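Local coordinates for competence damage-inducible protein A (Enterobacter cloacae subsp. cloacae, PDB 5VU3) that is of unknown function but belongs to the CinA (competence-damaged protein) family, some members of which are nicotinamide-nucleotide amidases, at residues Asn10-Val14 against Ala15-Lys19; Lys20-Ser23 against Arg24-Ala28; Gly41-Ser44 against Val45-Ala49; Lys155-His158 against Tyr159-Glu163; Leu61-Ser65 against Asp66-Glu70. All coordinates share one frame; numbering follows the deposited sequence.

Contact 1: residues Asn10-Val14 against Ala15-Lys19; sequences NTITV and AELTK
Thr13 and Glu16 bond to each other in both directions where helix 14-28 begins. Thr13 N donates to Glu16 OE2 over 2.9 Å at an N-H...O angle of 171°, meeting the carboxylate oxygen on its anti side and 24° out of the carboxylate plane. In return, Glu16 N donates to Thr13 OG1 over 3.0 Å. The threonine hydroxyl is aimed at the first turn because OG1 stands between the backbone N and the carbonyl carbon (chi1 68°), while the glutamate chain folds back beside its own N and stays extended beyond CG, crossing Thr13 at about a right angle. A weak bond from Thr13 OG1 to Glu16 OE2 closes the ring of contacts. Two backbone bonds carry on into the helix, from Leu17 N to Thr13 O and from Thr18 N to Val14 O. The hydroxyl of Thr18 is engaged by Glu50.

Ile12 lies next to this polar exchange. Its CG2 branch rests 3.5 Å from Glu16 CB and 3.7 Å from Leu17 CD2, again with side chains crossing nearly perpendicularly. This pairing of the residue before the N-cap with the one four after it is consistent with a hydrophobic staple. Val14 and Leu17 then turn to helix 149-167, Val14 meeting Leu161 and Leu17 meeting His158 and Ala162. Negative charge from Glu16 at this end would probably suit the helix dipole. Reciprocal bonding between N-cap Thr13 and Glu16 three residues on is a capping box, here marking the start of helix 14-28 as the N-terminal loop joins the fold.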
loop_
_atom_site.group_PDB
_atom_site.type_symbol
_atom_site.label_atom_id
_atom_site.label_comp_id
_atom_site.label_asym_id
_atom_site.label_seq_id
_atom_site.Cartn_x
_atom_site.Cartn_y
_atom_site.Cartn_z
ATOM N N ASN A 10 8.532 -7.819 -27.195
ATOM C CA ASN A 10 8.364 -8.757 -26.093
ATOM C C ASN A 10 8.418 -8.081 -24.727
ATOM O O ASN A 10 8.556 -8.764 -23.711
ATOM C CB ASN A 10 9.391 -9.886 -26.202
ATOM C CG ASN A 10 9.099 -10.803 -27.379
ATOM O OD1 ASN A 10 7.990 -11.324 -27.486
ATOM N ND2 ASN A 10 10.065 -10.971 -28.281
ATOM N N THR A 11 8.288 -6.761 -24.674
ATOM C CA THR A 11 8.142 -6.077 -23.397
ATOM C C THR A 11 6.731 -6.289 -22.856
ATOM O O THR A 11 5.764 -6.361 -23.616
ATOM C CB THR A 11 8.438 -4.587 -23.560
ATOM O OG1 THR A 11 9.793 -4.418 -23.995
ATOM C CG2 THR A 11 8.242 -3.840 -22.252
ATOM N N ILE A 12 6.614 -6.402 -21.536
ATOM C CA ILE A 12 5.337 -6.660 -20.878
ATOM C C ILE A 12 5.102 -5.552 -19.856
ATOM O O ILE A 12 5.939 -5.342 -18.974
ATOM C CB ILE A 12 5.333 -8.043 -20.203
ATOM C CG1 ILE A 12 5.943 -9.093 -21.140
ATOM C CG2 ILE A 12 3.930 -8.456 -19.798
ATOM C CD1 ILE A 12 5.998 -10.485 -20.541
ATOM N N THR A 13 3.973 -4.853 -19.963
ATOM C CA THR A 13 3.675 -3.800 -18.999
ATOM C C THR A 13 3.252 -4.406 -17.661
ATOM O O THR A 13 2.882 -5.577 -17.569
ATOM C CB THR A 13 2.554 -2.887 -19.495
ATOM O OG1 THR A 13 1.323 -3.621 -19.515
ATOM C CG2 THR A 13 2.849 -2.338 -20.894
ATOM N N VAL A 14 3.270 -3.564 -16.625
ATOM C CA VAL A 14 2.786 -3.982 -15.308
ATOM C C VAL A 14 1.335 -4.443 -15.396
ATOM O O VAL A 14 0.955 -5.464 -14.806
ATOM C CB VAL A 14 2.978 -2.837 -14.290
ATOM C CG1 VAL A 14 2.127 -3.062 -13.039
ATOM C CG2 VAL A 14 4.436 -2.711 -13.920
ATOM N N ALA A 15 0.510 -3.732 -16.173
ATOM C CA ALA A 15 -0.892 -4.119 -16.321
ATOM C C ALA A 15 -1.033 -5.471 -17.010
ATOM O O ALA A 15 -1.892 -6.280 -16.639
ATOM C CB ALA A 15 -1.661 -3.046 -17.097
ATOM N N GLU A 16 -0.208 -5.732 -18.026
ATOM C CA GLU A 16 -0.213 -7.052 -18.645
ATOM C C GLU A 16 0.197 -8.129 -17.646
ATOM O O GLU A 16 -0.361 -9.237 -17.643
ATOM C CB GLU A 16 0.731 -7.061 -19.845
ATOM C CG GLU A 16 0.190 -6.384 -21.098
ATOM C CD GLU A 16 1.188 -6.427 -22.237
ATOM O OE1 GLU A 16 0.946 -7.176 -23.208
ATOM O OE2 GLU A 16 2.220 -5.719 -22.150
ATOM N N LEU A 17 1.182 -7.821 -16.804
ATOM C CA LEU A 17 1.677 -8.781 -15.819
ATOM C C LEU A 17 0.631 -9.072 -14.748
ATOM O O LEU A 17 0.460 -10.223 -14.334
ATOM C CB LEU A 17 2.961 -8.248 -15.181
ATOM C CG LEU A 17 4.225 -8.239 -16.034
ATOM C CD1 LEU A 17 5.371 -7.545 -15.277
ATOM C CD2 LEU A 17 4.620 -9.668 -16.408
ATOM N N THR A 18 -0.056 -8.036 -14.255
ATOM C CA THR A 18 -1.053 -8.292 -13.220
ATOM C C THR A 18 -2.255 -9.041 -13.786
ATOM O O THR A 18 -2.880 -9.843 -13.078
ATOM C CB THR A 18 -1.484 -6.988 -12.537
ATOM O OG1 THR A 18 -2.097 -6.100 -13.484
ATOM C CG2 THR A 18 -0.282 -6.302 -11.873
ATOM N N LYS A 19 -2.574 -8.828 -15.063
ATOM C CA LYS A 19 -3.596 -9.657 -15.701
ATOM C C LYS A 19 -3.143 -11.110 -15.797
ATOM O O LYS A 19 -3.907 -12.034 -15.477
ATOM C CB LYS A 19 -3.934 -9.103 -17.084
ATOM C CG LYS A 19 -5.031 -9.862 -17.801
ATOM C CD LYS A 19 -5.376 -9.173 -19.112
ATOM C CE LYS A 19 -6.560 -9.826 -19.797
ATOM N NZ LYS A 19 -6.818 -9.179 -21.113
#

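Contact 2: residues Lys20-Ser23 against Arg24-Ala28; sequences KLAS and RLIDA. With ACT (acetate ion), chain I.
The guanidinium of Arg24 has Ser23 CB at its edge, near its plane, while Lys20 O and an acetate oxygen approach it obliquely. NH1 and NH2 each give acetate O a weak bond of 3.3 Å, bent to 133°, so the ion, probably from the crystallisation liquor, is loosely held between them; NE bonds to Ser169. Arg24 is brought back along the helix by a bend at chi2 (-89°), which lays it beside Lys20 with both chains pointing the same way. Lys20 NZ comes within 3.6 Å of Arg24 NH2, so the two cations lie close together near the acetate. Lys20 CG packs 4.0 Å from the acetate methyl.

On another side of the helix, Leu21 CG meets Leu25 CD1 at 3.7 Å, the two chains crossing obliquely. Leu21 continues onto Leu161, Leu164 and Val165 of helix 149-167, and both leucines reach Leu32. A water takes up Ser23 OG at 3.2 Å and donates a weak bond to Asp27 OD2. Backbone bonds to Lys20 O, Leu21 O, Ala22 O and Ser23 O come from the residues four further on, the regular alpha-helical pattern of the amphipathic helix 14-28, with leucines inward and charged groups at the surface.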
loop_
_atom_site.group_PDB
_atom_site.type_symbol
_atom_site.label_atom_id
_atom_site.label_comp_id
_atom_site.label_asym_id
_atom_site.label_seq_id
_atom_site.Cartn_x
_atom_site.Cartn_y
_atom_site.Cartn_z
ATOM N N LYS A 20 -1.898 -11.334 -16.229
ATOM C CA LYS A 20 -1.359 -12.691 -16.278
ATOM C C LYS A 20 -1.359 -13.326 -14.892
ATOM O O LYS A 20 -1.743 -14.490 -14.722
ATOM C CB LYS A 20 0.063 -12.674 -16.840
ATOM C CG LYS A 20 0.185 -12.755 -18.351
ATOM C CD LYS A 20 1.527 -12.189 -18.797
ATOM C CE LYS A 20 2.096 -12.930 -19.996
ATOM N NZ LYS A 20 2.998 -14.041 -19.575
ATOM N N LEU A 21 -0.905 -12.571 -13.890
ATOM C CA LEU A 21 -0.805 -13.092 -12.533
ATOM C C LEU A 21 -2.180 -13.413 -11.960
ATOM O O LEU A 21 -2.367 -14.458 -11.324
ATOM C CB LEU A 21 -0.065 -12.075 -11.657
ATOM C CG LEU A 21 0.134 -12.395 -10.178
ATOM C CD1 LEU A 21 0.963 -13.660 -10.025
ATOM C CD2 LEU A 21 0.817 -11.211 -9.479
ATOM N N ALA A 22 -3.154 -12.524 -12.179
ATOM C CA ALA A 22 -4.533 -12.793 -11.785
ATOM C C ALA A 22 -5.019 -14.133 -12.327
ATOM O O ALA A 22 -5.641 -14.921 -11.606
ATOM C CB ALA A 22 -5.441 -11.664 -12.279
ATOM N N SER A 23 -4.749 -14.402 -13.607
ATOM C CA SER A 23 -5.180 -15.661 -14.209
ATOM C C SER A 23 -4.558 -16.854 -13.495
ATOM O O SER A 23 -5.258 -17.814 -13.139
ATOM C CB SER A 23 -4.822 -15.686 -15.695
ATOM O OG SER A 23 -5.816 -15.045 -16.471
ATOM N N ARG A 24 -3.237 -16.819 -13.284
ATOM C CA ARG A 24 -2.558 -17.949 -12.652
ATOM C C ARG A 24 -3.076 -18.182 -11.240
ATOM O O ARG A 24 -3.352 -19.320 -10.844
ATOM C CB ARG A 24 -1.047 -17.723 -12.610
ATOM C CG ARG A 24 -0.417 -17.217 -13.887
ATOM C CD ARG A 24 0.001 -18.349 -14.801
ATOM N NE ARG A 24 0.924 -17.901 -15.844
ATOM C CZ ARG A 24 0.594 -17.086 -16.842
ATOM N NH1 ARG A 24 -0.644 -16.612 -16.945
ATOM N NH2 ARG A 24 1.503 -16.743 -17.744
ATOM N N LEU A 25 -3.189 -17.109 -10.456
ATOM C CA LEU A 25 -3.590 -17.260 -9.063
ATOM C C LEU A 25 -5.031 -17.735 -8.952
ATOM O O LEU A 25 -5.330 -18.659 -8.182
ATOM C CB LEU A 25 -3.394 -15.941 -8.322
ATOM C CG LEU A 25 -1.933 -15.538 -8.119
ATOM C CD1 LEU A 25 -1.838 -14.134 -7.554
ATOM C CD2 LEU A 25 -1.223 -16.539 -7.224
ATOM N N ILE A 26 -5.935 -17.123 -9.716
ATOM C CA ILE A 26 -7.342 -17.496 -9.645
ATOM C C ILE A 26 -7.538 -18.935 -10.108
ATOM O O ILE A 26 -8.247 -19.715 -9.459
ATOM C CB ILE A 26 -8.196 -16.504 -10.456
ATOM C CG1 ILE A 26 -8.184 -15.122 -9.790
ATOM C CG2 ILE A 26 -9.621 -17.014 -10.618
ATOM C CD1 ILE A 26 -8.732 -14.009 -10.672
ATOM N N ASP A 27 -6.897 -19.319 -11.221
ATOM C CA ASP A 27 -7.018 -20.694 -11.703
ATOM C C ASP A 27 -6.542 -21.693 -10.657
ATOM O O ASP A 27 -7.118 -22.777 -10.513
ATOM C CB ASP A 27 -6.229 -20.889 -13.001
ATOM C CG ASP A 27 -6.829 -20.144 -14.175
ATOM O OD1 ASP A 27 -6.187 -20.123 -15.249
ATOM O OD2 ASP A 27 -7.928 -19.568 -14.023
ATOM N N ALA A 28 -5.490 -21.349 -9.920
ATOM C CA ALA A 28 -4.910 -22.244 -8.929
ATOM C C ALA A 28 -5.574 -22.140 -7.560
ATOM O O ALA A 28 -5.205 -22.895 -6.653
ATOM C CB ALA A 28 -3.408 -21.967 -8.795
HETATM C C ACT I . -1.561 -15.744 -20.970
HETATM O O ACT I . -0.610 -16.155 -20.250
HETATM O OXT ACT I . -2.662 -16.310 -21.217
HETATM C CH3 ACT I . -1.331 -14.354 -21.643
HETATM O O HOH W 1 -8.142 -17.207 -16.349
#

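Contact 3: residues Gly41-Ser44 against Val45-Ala49; sequences GKLS and VALCA
Val45 N bonds to Gly41 O over 2.9 Å, the first of four backbone bonds that each join a residue to the one four ahead. Ala46 N reaches Lys42 O and Leu47 N reaches Leu43 O, both over 3.1 Å, and Cys48 N closes the series on Ser44 O over 2.8 Å. A methyl rests against the first of these acceptors, Val45 CG2 lying 3.4 Å from Gly41 O.

Apolar packing comes chiefly from Leu43 and Leu47, whose CD1 methyls approach to 4.0 Å. With CG anti to the backbone N (chi1 176°), Leu43 reaches along the helix to its partner. Both leucines pack on Thr34 of strand 32-37, and Leu43 also packs on Leu161.

Among the polar side chains, Ser44 OG lies 4.0 Å from Cys48 SG; the hydroxyl makes weak bonds to Tyr57 and to Gly40 O of the second subunit. Glu36 accepts from the backbone N atoms of Gly41, Leu43 and Ser44, so its carboxylate receives the start of the helix. Gly41, whose positive phi (98°) suits a residue without a side chain, is the N-cap of the crossover helix 42-49 in the beta-alpha-beta unit formed with strands 32-37 and 57-63.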
loop_
_atom_site.group_PDB
_atom_site.type_symbol
_atom_site.label_atom_id
_atom_site.label_comp_id
_atom_site.label_asym_id
_atom_site.label_seq_id
_atom_site.Cartn_x
_atom_site.Cartn_y
_atom_site.Cartn_z
ATOM N N GLY A 41 3.885 1.322 -1.713
ATOM C CA GLY A 41 2.522 0.979 -2.065
ATOM C C GLY A 41 2.267 0.864 -3.554
ATOM O O GLY A 41 1.144 0.531 -3.944
ATOM N N LYS A 42 3.271 1.147 -4.393
ATOM C CA LYS A 42 3.095 1.023 -5.838
ATOM C C LYS A 42 2.789 -0.407 -6.245
ATOM O O LYS A 42 2.097 -0.634 -7.247
ATOM C CB LYS A 42 4.347 1.504 -6.566
ATOM C CG LYS A 42 4.556 3.007 -6.501
ATOM C CD LYS A 42 3.691 3.723 -7.492
ATOM C CE LYS A 42 4.248 5.098 -7.820
ATOM N NZ LYS A 42 3.331 5.806 -8.757
ATOM N N LEU A 43 3.313 -1.386 -5.508
ATOM C CA LEU A 43 3.001 -2.769 -5.848
ATOM C C LEU A 43 1.545 -3.076 -5.527
ATOM O O LEU A 43 0.824 -3.628 -6.362
ATOM C CB LEU A 43 3.950 -3.726 -5.122
ATOM C CG LEU A 43 3.709 -5.229 -5.290
ATOM C CD1 LEU A 43 3.682 -5.633 -6.775
ATOM C CD2 LEU A 43 4.757 -6.018 -4.524
ATOM N N SER A 44 1.079 -2.688 -4.333
ATOM C CA SER A 44 -0.323 -2.906 -3.989
ATOM C C SER A 44 -1.251 -2.183 -4.959
ATOM O O SER A 44 -2.290 -2.725 -5.359
ATOM C CB SER A 44 -0.590 -2.453 -2.555
ATOM O OG SER A 44 -1.977 -2.434 -2.284
ATOM N N VAL A 45 -0.892 -0.957 -5.354
ATOM C CA VAL A 45 -1.712 -0.199 -6.301
ATOM C C VAL A 45 -1.863 -0.975 -7.603
ATOM O O VAL A 45 -2.966 -1.095 -8.151
ATOM C CB VAL A 45 -1.106 1.195 -6.548
ATOM C CG1 VAL A 45 -1.627 1.785 -7.874
ATOM C CG2 VAL A 45 -1.432 2.139 -5.392
ATOM N N ALA A 46 -0.755 -1.515 -8.114
ATOM C CA ALA A 46 -0.807 -2.281 -9.359
ATOM C C ALA A 46 -1.718 -3.492 -9.222
ATOM O O ALA A 46 -2.506 -3.793 -10.129
ATOM C CB ALA A 46 0.601 -2.719 -9.761
ATOM N N LEU A 47 -1.633 -4.196 -8.087
ATOM C CA LEU A 47 -2.453 -5.387 -7.896
ATOM C C LEU A 47 -3.919 -5.027 -7.693
ATOM O O LEU A 47 -4.805 -5.766 -8.134
ATOM C CB LEU A 47 -1.913 -6.203 -6.717
ATOM C CG LEU A 47 -0.519 -6.799 -6.967
ATOM C CD1 LEU A 47 0.167 -7.169 -5.649
ATOM C CD2 LEU A 47 -0.602 -8.013 -7.885
ATOM N N CYS A 48 -4.200 -3.889 -7.056
ATOM C CA CYS A 48 -5.583 -3.471 -6.878
ATOM C C CYS A 48 -6.188 -2.876 -8.137
ATOM O O CYS A 48 -7.412 -2.715 -8.196
ATOM C CB CYS A 48 -5.695 -2.450 -5.742
ATOM S SG CYS A 48 -5.417 -3.168 -4.114
ATOM N N ALA A 49 -5.368 -2.519 -9.128
ATOM C CA ALA A 49 -5.913 -2.015 -10.382
ATOM C C ALA A 49 -6.469 -3.135 -11.240
ATOM O O ALA A 49 -7.266 -2.868 -12.150
ATOM C CB ALA A 49 -4.841 -1.249 -11.155
#

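Contact 4: residues Lys155-His158 against Tyr159-Glu163; sequences KAVH and YSLAE
Val157 O is gripped by two donors that reach it from the same face of its carbonyl plane. Ser160 OG gives it a bond of 2.9 Å and Leu161 N one of 3.2 Å; the hydroxyl arrives well to the side, at a C=O...O angle of 123°. The serine can do this because a chi1 of 71° turns OG back to the preceding turn. A buried hydroxyl is thereby satisfied within its own helix. The backbone bonds otherwise run from each N to the O four residues back, from Tyr159 N to Lys155 O, Ser160 N to Ala156 O and Ala162 N to His158 O.

Val157 and Leu161 lie side by side and point the same way, with CG1 of the valine 4.0 Å from CD1 of the leucine. In the imidazole of His158, ND1 lies beside Tyr159 N at 3.6 Å and CE1 approaches Ala162 CB obliquely at 4.2 Å. His158 NE2 bonds to Ile12 O, tying this helix to the N-terminal loop. Further round, Glu163 CG stands 3.7 Å above one face of the Tyr159 ring, displaced toward its rim. That ring also meets Phe130, with the planes at about 55°, and its hydroxyl bonds to Ser141. Helix 149-167 thus lies on the sheet at strand 127-134, which receives Tyr159 and Ser160, and packs alongside helices 14-28 and 42-49 through Leu161, in the helical layer of an alpha/beta fold.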
loop_
_atom_site.group_PDB
_atom_site.type_symbol
_atom_site.label_atom_id
_atom_site.label_comp_id
_atom_site.label_asym_id
_atom_site.label_seq_id
_atom_site.Cartn_x
_atom_site.Cartn_y
_atom_site.Cartn_z
ATOM N N LYS A 155 10.846 0.083 -11.740
ATOM C CA LYS A 155 11.469 -1.146 -12.214
ATOM C C LYS A 155 11.346 -2.265 -11.187
ATOM O O LYS A 155 11.155 -3.430 -11.561
ATOM C CB LYS A 155 12.928 -0.849 -12.535
ATOM C CG LYS A 155 13.127 0.267 -13.563
ATOM C CD LYS A 155 14.460 0.101 -14.237
ATOM C CE LYS A 155 15.399 1.084 -13.510
ATOM N NZ LYS A 155 16.543 1.631 -14.271
ATOM N N ALA A 156 11.417 -1.927 -9.897
ATOM C CA ALA A 156 11.314 -2.955 -8.864
ATOM C C ALA A 156 9.921 -3.567 -8.839
ATOM O O ALA A 156 9.773 -4.787 -8.692
ATOM C CB ALA A 156 11.670 -2.374 -7.499
ATOM N N VAL A 157 8.888 -2.737 -8.982
ATOM C CA VAL A 157 7.522 -3.250 -9.034
ATOM C C VAL A 157 7.358 -4.201 -10.212
ATOM O O VAL A 157 6.829 -5.311 -10.070
ATOM C CB VAL A 157 6.516 -2.088 -9.093
ATOM C CG1 VAL A 157 5.121 -2.600 -9.482
ATOM C CG2 VAL A 157 6.467 -1.370 -7.746
ATOM N N HIS A 158 7.828 -3.795 -11.368
ATOM C CA HIS A 158 7.747 -4.625 -12.554
ATOM C C HIS A 158 8.502 -5.920 -12.373
ATOM O O HIS A 158 8.021 -6.947 -12.666
ATOM C CB HIS A 158 8.233 -3.868 -13.788
ATOM C CG HIS A 158 8.226 -4.655 -15.066
ATOM N ND1 HIS A 158 9.180 -5.580 -15.376
ATOM C CD2 HIS A 158 7.377 -4.637 -16.112
ATOM C CE1 HIS A 158 8.929 -6.088 -16.560
ATOM N NE2 HIS A 158 7.832 -5.541 -17.022
ATOM N N TYR A 159 9.704 -5.815 -11.856
ATOM C CA TYR A 159 10.540 -6.997 -11.678
ATOM C C TYR A 159 9.898 -7.996 -10.715
ATOM O O TYR A 159 9.890 -9.203 -10.985
ATOM C CB TYR A 159 11.934 -6.576 -11.200
ATOM C CG TYR A 159 12.850 -7.716 -10.807
ATOM C CD1 TYR A 159 13.693 -8.318 -11.739
ATOM C CD2 TYR A 159 12.896 -8.172 -9.493
ATOM C CE1 TYR A 159 14.538 -9.359 -11.376
ATOM C CE2 TYR A 159 13.735 -9.204 -9.123
ATOM C CZ TYR A 159 14.550 -9.795 -10.063
ATOM O OH TYR A 159 15.377 -10.823 -9.677
ATOM N N SER A 160 9.334 -7.517 -9.599
ATOM C CA SER A 160 8.722 -8.438 -8.641
ATOM C C SER A 160 7.572 -9.203 -9.277
ATOM O O SER A 160 7.400 -10.404 -9.030
ATOM C CB SER A 160 8.238 -7.688 -7.393
ATOM O OG SER A 160 7.099 -6.878 -7.662
ATOM N N LEU A 161 6.789 -8.527 -10.125
ATOM C CA LEU A 161 5.642 -9.167 -10.757
ATOM C C LEU A 161 6.073 -10.125 -11.859
ATOM O O LEU A 161 5.512 -11.220 -11.990
ATOM C CB LEU A 161 4.706 -8.094 -11.323
ATOM C CG LEU A 161 3.998 -7.252 -10.254
ATOM C CD1 LEU A 161 3.465 -5.945 -10.862
ATOM C CD2 LEU A 161 2.867 -8.060 -9.622
ATOM N N ALA A 162 7.043 -9.715 -12.685
ATOM C CA ALA A 162 7.477 -10.557 -13.797
ATOM C C ALA A 162 8.069 -11.864 -13.293
ATOM O O ALA A 162 7.810 -12.937 -13.855
ATOM C CB ALA A 162 8.497 -9.810 -14.656
ATOM N N GLU A 163 8.868 -11.789 -12.230
ATOM C CA GLU A 163 9.446 -12.995 -11.656
ATOM C C GLU A 163 8.372 -13.920 -11.100
ATOM O O GLU A 163 8.434 -15.136 -11.301
ATOM C CB GLU A 163 10.449 -12.610 -10.571
ATOM C CG GLU A 163 11.697 -11.953 -11.131
ATOM C CD GLU A 163 12.226 -12.698 -12.345
ATOM O OE1 GLU A 163 12.892 -13.735 -12.141
ATOM O OE2 GLU A 163 11.968 -12.257 -13.492
#

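Contact 5: residues Leu61-Ser65 against Asp66-Glu70; sequences LVVFS and DSAKE
A chi1 of 66° tucks Ser65 OG in over its own backbone and aims the hydroxyl at the first turn of helix 66-73, while Lys69 runs extended until a bend at chi4 (67°) brings its ammonium group back to the loop. Ser65 OG accepts from Ala68 N over 3.0 Å, the capping bond, with Ala68 CB only 3.2 Å from the same oxygen. The hydroxyl has a stronger partner in Asp58 of the second subunit, so the N-cap residue also takes part in the dimer interface. Ser67 OG lies 3.3 Å from Ser65 OG, at best a weak bond.

Lys69 approaches Ser65 O twice. Its backbone N bonds there over 3.3 Å, tilted 34° from the carbonyl plane, and NZ adds a weak bond of the same length. NZ also comes to 2.9 Å from Phe64 O, but at an angle too poor for a bond; Ser37 OG is its chief partner. Next to these bonds, Val63 CG1 touches Ala68 CB at 4.3 Å, and Val63 CG2 faces the lysine's CG.

The turn leads directly from strand 57-63 into helix 66-73. On one side the strand pairs with strand 32-37 through Thr34 and Glu36, and on the other it joins an antiparallel strand of the second subunit, while Lys69 packs on Met94 of helix 88-101 and Asp66 on Leu80 of helix 77-83.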
loop_
_atom_site.group_PDB
_atom_site.type_symbol
_atom_site.label_atom_id
_atom_site.label_comp_id
_atom_site.label_asym_id
_atom_site.label_seq_id
_atom_site.Cartn_x
_atom_site.Cartn_y
_atom_site.Cartn_z
ATOM N N LEU A 61 0.952 -4.543 2.772
ATOM C CA LEU A 61 1.580 -3.797 3.849
ATOM C C LEU A 61 2.707 -2.941 3.300
ATOM O O LEU A 61 3.482 -3.379 2.443
ATOM C CB LEU A 61 2.115 -4.734 4.941
ATOM C CG LEU A 61 2.851 -4.056 6.101
ATOM C CD1 LEU A 61 1.905 -3.242 6.990
ATOM C CD2 LEU A 61 3.619 -5.094 6.927
ATOM N N VAL A 62 2.779 -1.709 3.790
ATOM C CA VAL A 62 3.869 -0.790 3.497
ATOM C C VAL A 62 4.535 -0.471 4.824
ATOM O O VAL A 62 3.850 -0.092 5.780
ATOM C CB VAL A 62 3.356 0.491 2.812
ATOM C CG1 VAL A 62 4.447 1.531 2.747
ATOM C CG2 VAL A 62 2.821 0.163 1.417
ATOM N N VAL A 63 5.853 -0.670 4.902
ATOM C CA VAL A 63 6.599 -0.444 6.135
ATOM C C VAL A 63 7.960 0.136 5.781
ATOM O O VAL A 63 8.673 -0.412 4.932
ATOM C CB VAL A 63 6.770 -1.734 6.969
ATOM C CG1 VAL A 63 5.504 -2.038 7.754
ATOM C CG2 VAL A 63 7.155 -2.917 6.090
ATOM N N PHE A 64 8.324 1.239 6.425
ATOM C CA PHE A 64 9.608 1.876 6.168
ATOM C C PHE A 64 10.681 1.457 7.165
ATOM O O PHE A 64 11.793 1.104 6.770
ATOM C CB PHE A 64 9.475 3.403 6.198
ATOM C CG PHE A 64 10.799 4.113 6.095
ATOM C CD1 PHE A 64 11.375 4.340 4.859
ATOM C CD2 PHE A 64 11.482 4.522 7.233
ATOM C CE1 PHE A 64 12.604 4.972 4.752
ATOM C CE2 PHE A 64 12.714 5.150 7.134
ATOM C CZ PHE A 64 13.274 5.376 5.889
ATOM N N SER A 65 10.363 1.495 8.451
ATOM C CA SER A 65 11.365 1.465 9.502
ATOM C C SER A 65 11.784 0.042 9.868
ATOM O O SER A 65 11.083 -0.940 9.600
ATOM C CB SER A 65 10.836 2.174 10.742
ATOM O OG SER A 65 9.746 1.449 11.291
ATOM N N ASP A 66 12.956 -0.051 10.500
ATOM C CA ASP A 66 13.392 -1.314 11.088
ATOM C C ASP A 66 12.468 -1.742 12.224
ATOM O O ASP A 66 12.097 -2.918 12.327
ATOM C CB ASP A 66 14.826 -1.182 11.600
ATOM C CG ASP A 66 15.859 -1.236 10.485
ATOM O OD1 ASP A 66 15.479 -1.353 9.299
ATOM O OD2 ASP A 66 17.064 -1.159 10.802
ATOM N N SER A 67 12.087 -0.802 13.088
ATOM C CA SER A 67 11.287 -1.158 14.255
ATOM C C SER A 67 9.914 -1.686 13.859
ATOM O O SER A 67 9.383 -2.582 14.521
ATOM C CB SER A 67 11.151 0.047 15.182
ATOM O OG SER A 67 10.847 1.218 14.446
ATOM N N ALA A 68 9.326 -1.156 12.787
ATOM C CA ALA A 68 8.037 -1.673 12.339
ATOM C C ALA A 68 8.182 -3.059 11.727
ATOM O O ALA A 68 7.291 -3.902 11.879
ATOM C CB ALA A 68 7.396 -0.712 11.342
ATOM N N LYS A 69 9.281 -3.311 11.007
ATOM C CA LYS A 69 9.536 -4.664 10.521
ATOM C C LYS A 69 9.636 -5.645 11.685
ATOM O O LYS A 69 9.101 -6.756 11.619
ATOM C CB LYS A 69 10.816 -4.702 9.680
ATOM C CG LYS A 69 10.721 -4.014 8.322
ATOM C CD LYS A 69 12.035 -4.109 7.556
ATOM C CE LYS A 69 12.023 -3.242 6.291
ATOM N NZ LYS A 69 11.974 -1.777 6.566
ATOM N N GLU A 70 10.301 -5.243 12.770
ATOM C CA GLU A 70 10.433 -6.140 13.916
ATOM C C GLU A 70 9.103 -6.330 14.631
ATOM O O GLU A 70 8.744 -7.453 15.005
ATOM C CB GLU A 70 11.480 -5.603 14.889
ATOM C CG GLU A 70 12.831 -5.377 14.259
ATOM C CD GLU A 70 13.778 -4.633 15.172
ATOM O OE1 GLU A 70 13.296 -3.853 16.016
ATOM O OE2 GLU A 70 15.002 -4.831 15.049
#

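Contacts 1 and 2 follow each other on helix 14-28, their centres about 14 Å apart; contact 3 starts helix 42-49, contact 5 leaves strand 57-63, and contact 4 comes last, on helix 149-167. Contacts 1 to 4 form one packed cluster. Leu21 of contact 2 meets Leu47 of contact 3, Val14 of contact 1 reaches Ala46 of contact 3, and Lys42 of contact 3 packs on Val157 of contact 4. Contact 5 stands apart, about 29 Å between centres from contacts 1 and 2 and on the opposite side of the chain's centre, but touches contact 3 through Val62 and Gly41. Contacts 3 and 5 both border the second subunit, so the three-helix layer and the dimer interface meet at helix 42-49.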